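Local structure of endonuclease V (Homo sapiens, 6OZE) at residues R11-L16 and S85-F90. The protein probably cleaves RNA at inosine sites in a metal-ion-dependent reaction, as an endoribonuclease of the RNase H clan. The protein carries 4 engineered substitutions. Residues are numbered along the deposited sequence; the frame is centred on the assembly and turned at random. Where two conformers were deposited one is given.
Sequences REQARL and SGFLAF
Gln13, on the N-terminal helix 3-17, reaches across to Gly86 in the loop that leads into helix 89-106, joining the N-terminal helix to the start of a helix of the RNase H-like fold. One hydrogen bond crosses the gap: Gln13 NE2 donates a hydrogen bond to Gly86 O at 3.0 Å. The N-H...O angle is 158°, and the bond lies in the carbonyl plane and nearly in that of the amide. The side chain runs straight out to it, with CD anti to CA (chi2 180°). At the amide's other end, OE1 accepts a weak hydrogen bond from Arg126, so both polar atoms of this buried group have partners.

The remaining contacts are with rings. The Phe87 ring lies only 16° from the amide plane, and its CE1 comes within 3.4 Å of Gln13 OE1. Phe90, stacked on Trp9 with its ring, turns an edge to the helix: CE2 meets Gln13 CG at 3.6 Å. An alanine in place of Gln13 would probably leave Gly86 O without this donor and open a gap beside both phenylalanines. Beyond CZ on the same ring edge, Phe90 CE1 touches Glu12 CG at 4.1 Å, while the Glu12 chain, bent at chi2, carries its carboxylate away into a two-nitrogen, side-on salt bridge with Arg15, NE to OE1 and NH2 to OE2.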
# COMPACT_ATOMS: atom_id res chain seq x y z
N ARG A 11 -5.96 19.97 -6.41
CA ARG A 11 -4.75 20.77 -6.59
C ARG A 11 -3.62 20.26 -5.70
O ARG A 11 -2.45 20.27 -6.10
CB ARG A 11 -5.07 22.23 -6.30
CG ARG A 11 -4.12 23.18 -6.96
CD ARG A 11 -3.48 24.07 -5.94
NE ARG A 11 -4.13 25.37 -5.86
CZ ARG A 11 -3.59 26.43 -5.29
NH1 ARG A 11 -2.37 26.35 -4.76
NH2 ARG A 11 -4.25 27.58 -5.26
N GLU A 12 -3.95 19.81 -4.49
CA GLU A 12 -2.92 19.28 -3.60
C GLU A 12 -2.41 17.93 -4.10
O GLU A 12 -1.21 17.63 -3.99
CB GLU A 12 -3.47 19.18 -2.17
CG GLU A 12 -2.54 18.56 -1.14
CD GLU A 12 -1.31 19.40 -0.82
OE1 GLU A 12 -1.10 20.44 -1.48
OE2 GLU A 12 -0.55 19.00 0.09
N GLN A 13 -3.29 17.09 -4.65
CA GLN A 13 -2.81 15.86 -5.28
C GLN A 13 -1.84 16.18 -6.40
O GLN A 13 -0.78 15.55 -6.51
CB GLN A 13 -3.99 15.05 -5.82
CG GLN A 13 -4.79 14.36 -4.74
CD GLN A 13 -5.95 13.58 -5.31
OE1 GLN A 13 -6.58 14.01 -6.27
NE2 GLN A 13 -6.24 12.43 -4.71
N ALA A 14 -2.17 17.17 -7.23
CA ALA A 14 -1.29 17.55 -8.33
C ALA A 14 0.04 18.08 -7.80
O ALA A 14 1.11 17.75 -8.34
CB ALA A 14 -1.97 18.59 -9.23
N ARG A 15 -0.00 18.89 -6.74
CA ARG A 15 1.24 19.42 -6.16
C ARG A 15 2.14 18.29 -5.71
O ARG A 15 3.35 18.29 -5.98
CB ARG A 15 0.92 20.32 -4.96
CG ARG A 15 2.17 20.94 -4.31
CD ARG A 15 1.81 21.85 -3.12
NE ARG A 15 1.52 21.09 -1.89
CZ ARG A 15 2.37 20.94 -0.88
NH1 ARG A 15 3.59 21.47 -0.94
NH2 ARG A 15 2.01 20.28 0.21
N LEU A 16 1.57 17.33 -5.00
CA LEU A 16 2.37 16.26 -4.42
C LEU A 16 2.79 15.23 -5.47
O LEU A 16 3.90 14.69 -5.40
CB LEU A 16 1.59 15.58 -3.29
CG LEU A 16 1.28 16.50 -2.11
CD1 LEU A 16 0.53 15.71 -1.06
CD2 LEU A 16 2.56 17.07 -1.54
N SER A 85 -14.67 9.21 -3.72
CA SER A 85 -13.87 8.28 -4.51
C SER A 85 -12.75 9.02 -5.23
O SER A 85 -12.98 10.04 -5.88
CB SER A 85 -14.75 7.56 -5.53
OG SER A 85 -15.65 6.68 -4.88
N GLY A 86 -11.53 8.50 -5.10
CA GLY A 86 -10.36 9.14 -5.64
C GLY A 86 -9.61 10.01 -4.65
O GLY A 86 -8.53 10.51 -4.98
N PHE A 87 -10.15 10.19 -3.45
CA PHE A 87 -9.59 11.09 -2.45
C PHE A 87 -9.46 10.41 -1.09
O PHE A 87 -9.33 11.10 -0.06
CB PHE A 87 -10.45 12.35 -2.34
CG PHE A 87 -10.52 13.13 -3.62
CD1 PHE A 87 -9.55 14.07 -3.92
CD2 PHE A 87 -11.57 12.94 -4.51
CE1 PHE A 87 -9.62 14.80 -5.08
CE2 PHE A 87 -11.64 13.66 -5.69
CZ PHE A 87 -10.66 14.60 -5.98
N LEU A 88 -9.51 9.07 -1.05
CA LEU A 88 -9.42 8.35 0.21
C LEU A 88 -8.17 8.73 0.99
O LEU A 88 -8.20 8.77 2.23
CB LEU A 88 -9.42 6.83 -0.04
CG LEU A 88 -9.17 5.94 1.17
CD1 LEU A 88 -10.22 6.15 2.25
CD2 LEU A 88 -9.11 4.47 0.77
N ALA A 89 -7.07 9.01 0.30
CA ALA A 89 -5.82 9.30 1.00
C ALA A 89 -5.96 10.48 1.95
O ALA A 89 -5.29 10.53 2.98
CB ALA A 89 -4.68 9.53 0.01
N PHE A 90 -6.85 11.44 1.63
CA PHE A 90 -7.03 12.57 2.52
C PHE A 90 -7.65 12.16 3.85
O PHE A 90 -7.50 12.89 4.84
CB PHE A 90 -7.85 13.67 1.84
CG PHE A 90 -7.09 14.38 0.76
CD1 PHE A 90 -6.29 15.48 1.07
CD2 PHE A 90 -7.15 13.95 -0.55
CE1 PHE A 90 -5.58 16.12 0.07
CE2 PHE A 90 -6.43 14.59 -1.55
CZ PHE A 90 -5.65 15.68 -1.24